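Local coordinates for protein phosphonomutase (Burkholderia cenocepacia J2315, PDB 4MG4) that belongs to the phosphonomutase family and folds as a TIM barrel, a closed ring of eight parallel strands surrounded by helices, at residues 21-25 against 235-239; 89-95 against 116-122; 105-109 against 143-148. All coordinates share one frame; numbering follows the deposited sequence.

Contact 1. Residues 21-25 against 235-239; sequences LHRAG and GVARI
Ala24 and Ala237 bring their CA atoms to 4.0 Å where two chain segments pass in roughly opposite senses, their end-to-end directions 150° apart. Close by, Gly25 N donates to Val236 O (3.0 Å), and Ala237 CA directs a CH...O contact at Arg23 O. Gly235, at positive phi, closes helix 228-234 in a Schellman motif; its O lies 3.3 Å from Ala24 CB. Ala237 CB in turn rests 3.7 Å from Ala24 N. The contact thus joins the loop after helix 11-20 to the segment that leads into the last barrel strand.

The side-chain bond is Arg238 NH1 to His22 NE2, 2.9 Å long with an N-H...N angle of 145°. The donor lies in the imidazole plane, at the ring edge, whereas the guanidinium is turned 60° from that plane. Arg238 reaches the ring alongside it through an extended chain, with CG anti to the backbone N, and its CD passes 3.4 Å from His22 NE2.

Phe156 stacks on the same ring and Phe18 meets it edge-to-face. Since His22 NE2 accepts from Arg238 while ND1 is hydrogen-bonded to Phe18 O, the ring is gripped at both nitrogens and is probably neutral, with its proton on ND1.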
loop_
_atom_site.group_PDB
_atom_site.type_symbol
_atom_site.label_atom_id
_atom_site.label_comp_id
_atom_site.label_asym_id
_atom_site.label_seq_id
_atom_site.Cartn_x
_atom_site.Cartn_y
_atom_site.Cartn_z
ATOM N N LEU A 21 24.265 -13.610 -1.543
ATOM C CA LEU A 21 23.725 -13.458 -0.201
ATOM C C LEU A 21 23.105 -14.724 0.379
ATOM O O LEU A 21 22.782 -14.764 1.580
ATOM C CB LEU A 21 22.698 -12.289 -0.171
ATOM C CG LEU A 21 23.312 -10.877 -0.345
ATOM C CD1 LEU A 21 22.195 -9.910 -0.643
ATOM C CD2 LEU A 21 24.112 -10.553 0.915
ATOM N N HIS A 22 22.937 -15.734 -0.450
ATOM C CA HIS A 22 22.452 -17.027 0.035
ATOM C C HIS A 22 23.598 -17.822 0.593
ATOM O O HIS A 22 24.314 -18.478 -0.147
ATOM C CB HIS A 22 21.773 -17.805 -1.101
ATOM C CG HIS A 22 20.504 -17.165 -1.596
ATOM N ND1 HIS A 22 20.500 -16.029 -2.379
ATOM C CD2 HIS A 22 19.203 -17.544 -1.483
ATOM C CE1 HIS A 22 19.257 -15.694 -2.656
ATOM N NE2 HIS A 22 18.448 -16.608 -2.158
ATOM N N ARG A 23 23.777 -17.731 1.890
ATOM C CA ARG A 23 24.941 -18.293 2.583
ATOM C C ARG A 23 24.453 -19.113 3.782
ATOM O O ARG A 23 23.901 -18.576 4.718
ATOM C CB ARG A 23 25.884 -17.167 2.998
ATOM C CG ARG A 23 26.608 -16.482 1.840
ATOM C CD ARG A 23 27.525 -17.433 1.026
ATOM N NE ARG A 23 28.333 -16.828 -0.068
ATOM C CZ ARG A 23 28.054 -16.884 -1.363
ATOM N NH1 ARG A 23 26.944 -17.488 -1.782
ATOM N NH2 ARG A 23 28.890 -16.349 -2.279
ATOM N N ALA A 24 24.603 -20.417 3.692
ATOM C CA ALA A 24 24.241 -21.323 4.785
ATOM C C ALA A 24 24.938 -20.836 6.050
ATOM O O ALA A 24 26.180 -20.619 6.034
ATOM C CB ALA A 24 24.643 -22.752 4.434
ATOM N N GLY A 25 24.176 -20.585 7.103
ATOM C CA GLY A 25 24.748 -20.133 8.380
ATOM C C GLY A 25 24.895 -18.634 8.535
ATOM O O GLY A 25 25.140 -18.115 9.627
ATOM N N GLY A 235 21.915 -24.056 9.769
ATOM C CA GLY A 235 22.509 -24.064 8.415
ATOM C C GLY A 235 21.620 -23.475 7.318
ATOM O O GLY A 235 21.900 -23.635 6.140
ATOM N N VAL A 236 20.563 -22.762 7.710
ATOM C CA VAL A 236 19.654 -22.121 6.744
ATOM C C VAL A 236 20.388 -20.988 6.026
ATOM O O VAL A 236 21.257 -20.372 6.621
ATOM C CB VAL A 236 18.443 -21.623 7.520
ATOM C CG1 VAL A 236 17.603 -20.642 6.831
ATOM C CG2 VAL A 236 17.637 -22.836 8.020
ATOM N N ALA A 237 20.074 -20.806 4.743
ATOM C CA ALA A 237 20.657 -19.787 3.910
ATOM C C ALA A 237 19.794 -18.539 3.659
ATOM O O ALA A 237 20.287 -17.501 3.205
ATOM C CB ALA A 237 21.050 -20.427 2.577
ATOM N N ARG A 238 18.501 -18.659 3.919
ATOM C CA ARG A 238 17.572 -17.596 3.594
ATOM C C ARG A 238 16.361 -17.682 4.539
ATOM O O ARG A 238 15.838 -18.791 4.798
ATOM C CB ARG A 238 17.155 -17.735 2.147
ATOM C CG ARG A 238 16.083 -16.746 1.656
ATOM C CD ARG A 238 15.999 -16.844 0.126
ATOM N NE ARG A 238 14.842 -16.175 -0.440
ATOM C CZ ARG A 238 14.650 -16.014 -1.759
ATOM N NH1 ARG A 238 15.560 -16.407 -2.638
ATOM N NH2 ARG A 238 13.485 -15.497 -2.176
ATOM N N ILE A 239 15.892 -16.534 5.030
ATOM C CA ILE A 239 14.793 -16.472 5.971
ATOM C C ILE A 239 13.711 -15.501 5.436
ATOM O O ILE A 239 14.033 -14.366 5.081
ATOM C CB ILE A 239 15.265 -16.023 7.366
ATOM C CG1 ILE A 239 16.165 -17.117 7.948
ATOM C CG2 ILE A 239 14.070 -15.747 8.253
ATOM C CD1 ILE A 239 16.895 -16.727 9.189
#

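Contact 2. Residues 89-95 against 116-122; sequences VTVDLES and AIGCNLE
Val91 and Cys119 pair in parallel, their CA atoms 4.6 Å apart, in neighbouring strands whose axes are inclined by 21°. Val91 N donates to Gly118 O and Val91 O accepts from Asn120 N, the alternation expected of a parallel bridge. Ile117 N to Val89 O precedes it and Leu93 N to Asn120 O follows. Beyond the end of strand 89-92 the chains stay tied by Glu122 N to Glu94 O (2.8 Å).

The tight side is apolar. Val91 CG1, lodged between the backbone N and the carbonyl carbon (chi1 61°), meets Ala116 CB at 3.8 Å. Leu93 lays its CD1 branch against Cys119 CB at 3.6 Å.

The other face is looser and watered. Thr90 OG1 stands 2.7 Å from each of two waters: one of them donates to Cys119 O, the other to Asn120 OD1, which has a further donor in Asn158 ND2. Asp92 OD1 takes Glu94 N at 2.9 Å, from above the carboxylate plane, forming an Asx turn. Another water donates to both Asp92 OD1 and Glu122 OE1, bridging these two carboxylate oxygens, which are 5.0 Å apart.

Helix 101-113 links the two strands in a beta-alpha-beta crossover. Val91, Leu93 and Cys119 pack outward on that helix, with Leu78 of helix 71-84 also against Val91 and Ala116. Thr90 and Asn120 face Arg238 of strand 238-240 across the barrel interior. Backbone bonds to strands 50-52 and 156-160 continue the sheet on its two sides.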
loop_
_atom_site.group_PDB
_atom_site.type_symbol
_atom_site.label_atom_id
_atom_site.label_comp_id
_atom_site.label_asym_id
_atom_site.label_seq_id
_atom_site.Cartn_x
_atom_site.Cartn_y
_atom_site.Cartn_z
ATOM N N VAL A 89 15.721 -7.141 -6.420
ATOM C CA VAL A 89 14.327 -7.441 -6.082
ATOM C C VAL A 89 13.999 -8.827 -6.599
ATOM O O VAL A 89 14.185 -9.089 -7.818
ATOM C CB VAL A 89 13.325 -6.428 -6.706
ATOM C CG1 VAL A 89 11.885 -6.839 -6.428
ATOM C CG2 VAL A 89 13.626 -5.040 -6.166
ATOM N N THR A 90 13.439 -9.669 -5.730
ATOM C CA THR A 90 12.900 -10.974 -6.121
ATOM C C THR A 90 11.396 -10.935 -6.027
ATOM O O THR A 90 10.843 -10.240 -5.118
ATOM C CB THR A 90 13.513 -12.097 -5.272
ATOM O OG1 THR A 90 13.095 -13.377 -5.784
ATOM C CG2 THR A 90 13.244 -11.927 -3.798
ATOM N N VAL A 91 10.726 -11.677 -6.917
ATOM C CA VAL A 91 9.274 -11.611 -7.005
ATOM C C VAL A 91 8.624 -12.953 -6.727
ATOM O O VAL A 91 8.988 -13.973 -7.309
ATOM C CB VAL A 91 8.825 -11.031 -8.366
ATOM C CG1 VAL A 91 9.273 -11.880 -9.540
ATOM C CG2 VAL A 91 7.311 -10.952 -8.433
ATOM N N ASP A 92 7.576 -12.935 -5.911
ATOM C CA ASP A 92 6.752 -14.109 -5.686
ATOM C C ASP A 92 5.815 -14.300 -6.853
ATOM O O ASP A 92 4.885 -13.501 -7.057
ATOM C CB ASP A 92 5.987 -13.970 -4.375
ATOM C CG ASP A 92 5.125 -15.174 -4.028
ATOM O OD1 ASP A 92 5.109 -16.185 -4.740
ATOM O OD2 ASP A 92 4.474 -15.060 -2.929
ATOM N N LEU A 93 6.063 -15.319 -7.650
ATOM C CA LEU A 93 5.181 -15.642 -8.808
ATOM C C LEU A 93 4.171 -16.750 -8.534
ATOM O O LEU A 93 3.565 -17.286 -9.475
ATOM C CB LEU A 93 6.032 -16.011 -10.001
ATOM C CG LEU A 93 6.947 -14.863 -10.439
ATOM C CD1 LEU A 93 7.838 -15.318 -11.559
ATOM C CD2 LEU A 93 6.175 -13.608 -10.856
ATOM N N GLU A 94 4.018 -17.131 -7.270
ATOM C CA GLU A 94 3.078 -18.173 -6.872
ATOM C C GLU A 94 3.368 -19.430 -7.693
ATOM O O GLU A 94 4.529 -19.822 -7.748
ATOM C CB GLU A 94 1.634 -17.670 -6.982
ATOM C CG GLU A 94 1.410 -16.555 -5.962
ATOM C CD GLU A 94 -0.042 -16.108 -5.919
ATOM O OE1 GLU A 94 -0.823 -16.879 -5.334
ATOM O OE2 GLU A 94 -0.379 -15.037 -6.497
ATOM N N SER A 95 2.362 -20.057 -8.336
ATOM C CA SER A 95 2.603 -21.269 -9.140
ATOM C C SER A 95 3.113 -20.962 -10.549
ATOM O O SER A 95 3.398 -21.887 -11.301
ATOM C CB SER A 95 1.307 -22.135 -9.201
ATOM O OG SER A 95 0.369 -21.498 -9.999
ATOM N N ALA A 116 12.913 -7.799 -12.169
ATOM C CA ALA A 116 13.238 -8.763 -11.089
ATOM C C ALA A 116 14.482 -9.556 -11.423
ATOM O O ALA A 116 14.723 -9.868 -12.600
ATOM C CB ALA A 116 12.105 -9.724 -10.815
ATOM N N ILE A 117 15.238 -9.978 -10.383
ATOM C CA ILE A 117 16.427 -10.825 -10.568
ATOM C C ILE A 117 16.284 -12.212 -9.931
ATOM O O ILE A 117 17.235 -12.975 -9.844
ATOM C CB ILE A 117 17.709 -10.083 -10.107
ATOM C CG1 ILE A 117 17.598 -9.512 -8.699
ATOM C CG2 ILE A 117 17.942 -8.939 -11.081
ATOM C CD1 ILE A 117 17.304 -10.513 -7.608
ATOM N N GLY A 118 15.071 -12.526 -9.506
ATOM C CA GLY A 118 14.745 -13.873 -9.088
ATOM C C GLY A 118 13.281 -13.996 -8.784
ATOM O O GLY A 118 12.515 -12.994 -8.906
ATOM N N CYS A 119 12.856 -15.205 -8.418
ATOM C CA CYS A 119 11.475 -15.468 -8.115
ATOM C C CYS A 119 11.307 -16.555 -7.081
ATOM O O CYS A 119 12.242 -17.323 -6.782
ATOM C CB CYS A 119 10.648 -15.833 -9.356
ATOM S SG CYS A 119 11.101 -17.429 -10.059
ATOM N N ASN A 120 10.107 -16.604 -6.506
ATOM C CA ASN A 120 9.623 -17.835 -5.878
ATOM C C ASN A 120 8.618 -18.478 -6.823
ATOM O O ASN A 120 7.718 -17.775 -7.369
ATOM C CB ASN A 120 8.886 -17.610 -4.583
ATOM C CG ASN A 120 9.821 -17.400 -3.397
ATOM O OD1 ASN A 120 10.988 -17.041 -3.555
ATOM N ND2 ASN A 120 9.291 -17.631 -2.198
ATOM N N LEU A 121 8.785 -19.786 -7.027
ATOM C CA LEU A 121 7.882 -20.559 -7.913
ATOM C C LEU A 121 7.465 -21.786 -7.132
ATOM O O LEU A 121 8.318 -22.559 -6.700
ATOM C CB LEU A 121 8.609 -20.965 -9.211
ATOM C CG LEU A 121 7.847 -21.744 -10.276
ATOM C CD1 LEU A 121 6.669 -20.929 -10.766
ATOM C CD2 LEU A 121 8.807 -22.048 -11.406
ATOM N N GLU A 122 6.164 -21.947 -6.941
ATOM C CA GLU A 122 5.576 -22.896 -6.031
ATOM C C GLU A 122 4.972 -24.101 -6.766
ATOM O O GLU A 122 4.407 -23.964 -7.876
ATOM C CB GLU A 122 4.470 -22.125 -5.287
ATOM C CG GLU A 122 3.814 -22.794 -4.131
ATOM C CD GLU A 122 2.833 -21.826 -3.432
ATOM O OE1 GLU A 122 2.924 -20.598 -3.739
ATOM O OE2 GLU A 122 2.074 -22.272 -2.533
HETATM O O HOH W 1 14.288 -15.761 -5.250
HETATM O O HOH W 2 11.019 -14.417 -4.350
HETATM O O HOH W 3 5.557 -18.942 -4.491
HETATM O O HOH W 4 -0.120 -18.964 -3.946
HETATM O O HOH W 5 5.007 -24.591 -10.689
#

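Contact 3. Residues 105-109 against 143-148; sequences AETIA and AARQAA
Ile108 presses its CG1 against Ala144 CB at 3.4 Å, tighter than a usual van der Waals approach, where helices 101-113 and 134-150 cross. The local axes come within 8.1 Å and cross at -40°. So near an approach is possible because small residues form most of the interface: the CA atoms of Ala105 and Ala144 are only 4.6 Å apart.

Apolar side-chain packing carries the contact. Ile108 works with both of its branches. CG1 is anti to the carbonyl carbon (chi1 -64°) and goes to Ala144, with CD1 following over the same methyl at 3.8 Å from Ala144 CB. CG2, anti to the backbone N, lies nearest Ala144 O and also approaches Ala147 CB, 4.1 Å away. One turn earlier, Ala105 CB touches the methyls of both Ala143 and Ala147, the latter at 4.0 Å.

Side-chain carbons also rest against backbone oxygens. Ala105 CB lies 3.6 Å from Ala143 O, and Ala147 CB lies 3.5 Å from Ala105 O. Both oxygens already accept within their own helices, Ala105 O from Ala109 N and Ala143 O from Ala147 N, so their polar needs are met without a partner across the interface.

Charged groups turn from the interface to other partners: Glu106 forms a salt bridge with Arg71, while Arg145 pairs with Asp149 and Asp193.

The two helices are successive members of the barrel's outer layer, helix 101-113 following strand 89-92 and helix 134-150 following strand 118-122. Beneath them, Ile108 meets Leu93 and Cys119, and Ala144 meets Leu121 and Ile157, so this seam lies over strands 118-122 and 156-160. Tyr155 adds a further contact with Ile108 and Ala148.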
loop_
_atom_site.group_PDB
_atom_site.type_symbol
_atom_site.label_atom_id
_atom_site.label_comp_id
_atom_site.label_asym_id
_atom_site.label_seq_id
_atom_site.Cartn_x
_atom_site.Cartn_y
_atom_site.Cartn_z
ATOM N N ALA A 105 7.146 -20.169 -18.457
ATOM C CA ALA A 105 8.340 -19.526 -19.038
ATOM C C ALA A 105 8.054 -18.087 -19.397
ATOM O O ALA A 105 8.879 -17.207 -19.125
ATOM C CB ALA A 105 8.804 -20.277 -20.263
ATOM N N GLU A 106 6.885 -17.835 -20.008
ATOM C CA GLU A 106 6.473 -16.461 -20.361
ATOM C C GLU A 106 6.397 -15.592 -19.094
ATOM O O GLU A 106 6.849 -14.475 -19.056
ATOM C CB GLU A 106 5.141 -16.435 -21.095
ATOM C CG GLU A 106 4.632 -15.033 -21.434
ATOM C CD GLU A 106 3.345 -15.035 -22.295
ATOM O OE1 GLU A 106 3.285 -15.727 -23.313
ATOM O OE2 GLU A 106 2.392 -14.306 -21.952
ATOM N N THR A 107 5.817 -16.109 -18.046
ATOM C CA THR A 107 5.727 -15.377 -16.782
ATOM C C THR A 107 7.113 -14.976 -16.261
ATOM O O THR A 107 7.360 -13.862 -15.847
ATOM C CB THR A 107 4.949 -16.198 -15.738
ATOM O OG1 THR A 107 3.596 -16.377 -16.193
ATOM C CG2 THR A 107 4.925 -15.504 -14.368
ATOM N N ILE A 108 8.045 -15.932 -16.222
ATOM C CA ILE A 108 9.383 -15.638 -15.772
ATOM C C ILE A 108 10.041 -14.604 -16.678
ATOM O O ILE A 108 10.677 -13.657 -16.229
ATOM C CB ILE A 108 10.255 -16.912 -15.788
ATOM C CG1 ILE A 108 9.675 -17.882 -14.797
ATOM C CG2 ILE A 108 11.760 -16.589 -15.722
ATOM C CD1 ILE A 108 9.978 -17.533 -13.468
ATOM N N ALA A 109 9.881 -14.770 -17.976
ATOM C CA ALA A 109 10.449 -13.822 -18.919
ATOM C C ALA A 109 9.883 -12.453 -18.688
ATOM O O ALA A 109 10.614 -11.478 -18.767
ATOM C CB ALA A 109 10.215 -14.249 -20.389
ATOM N N ALA A 143 11.297 -24.945 -17.478
ATOM C CA ALA A 143 10.871 -23.907 -18.456
ATOM C C ALA A 143 11.290 -22.488 -17.975
ATOM O O ALA A 143 11.726 -21.642 -18.777
ATOM C CB ALA A 143 9.370 -24.001 -18.659
ATOM N N ALA A 144 11.151 -22.246 -16.682
ATOM C CA ALA A 144 11.580 -20.996 -16.064
ATOM C C ALA A 144 13.106 -20.793 -16.233
ATOM O O ALA A 144 13.572 -19.704 -16.530
ATOM C CB ALA A 144 11.175 -20.970 -14.566
ATOM N N ARG A 145 13.899 -21.812 -16.001
ATOM C CA ARG A 145 15.358 -21.756 -16.094
ATOM C C ARG A 145 15.733 -21.431 -17.526
ATOM O O ARG A 145 16.572 -20.573 -17.806
ATOM C CB ARG A 145 15.975 -23.093 -15.694
ATOM C CG ARG A 145 17.454 -23.274 -15.979
ATOM C CD ARG A 145 18.301 -22.639 -14.897
ATOM N NE ARG A 145 18.286 -21.191 -14.852
ATOM C CZ ARG A 145 18.278 -20.462 -13.717
ATOM N NH1 ARG A 145 18.129 -21.030 -12.510
ATOM N NH2 ARG A 145 18.358 -19.139 -13.797
ATOM N N GLN A 146 15.046 -22.103 -18.440
ATOM C CA GLN A 146 15.331 -21.873 -19.843
ATOM C C GLN A 146 15.025 -20.441 -20.267
ATOM O O GLN A 146 15.827 -19.837 -21.014
ATOM C CB GLN A 146 14.650 -22.947 -20.704
ATOM C CG GLN A 146 14.822 -22.718 -22.183
ATOM C CD GLN A 146 14.135 -23.810 -22.976
ATOM O OE1 GLN A 146 12.896 -23.972 -22.923
ATOM N NE2 GLN A 146 14.923 -24.589 -23.681
ATOM N N ALA A 147 13.905 -19.882 -19.802
ATOM C CA ALA A 147 13.545 -18.536 -20.074
ATOM C C ALA A 147 14.598 -17.560 -19.531
ATOM O O ALA A 147 15.006 -16.615 -20.193
ATOM C CB ALA A 147 12.171 -18.221 -19.504
ATOM N N ALA A 148 15.024 -17.789 -18.288
ATOM C CA ALA A 148 16.076 -16.941 -17.719
ATOM C C ALA A 148 17.408 -17.064 -18.477
ATOM O O ALA A 148 18.092 -16.071 -18.676
ATOM C CB ALA A 148 16.269 -17.279 -16.241
#

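Contact 2 lies deepest, its centre 6 Å from that of the chain, against 14 Å for contact 1 and 16 Å for contact 3. Contact 3 is nevertheless buried, whereas contact 1 is only partly so. Contacts 1 and 2 both reach the barrel sheet and meet in its interior, where Arg238 NH2 comes 3.2 Å from Asn120 OD1. Contact 3 backs onto contact 2 from outside: Leu93 CD1 is 4.1 Å from Thr107 CG2. Contacts 1 and 3 do not touch. Chemistry follows place: backbone bonds and waters in the sheet, alanine and isoleucine methyls between helices, and a histidine-arginine bond at the junction of loop and strand.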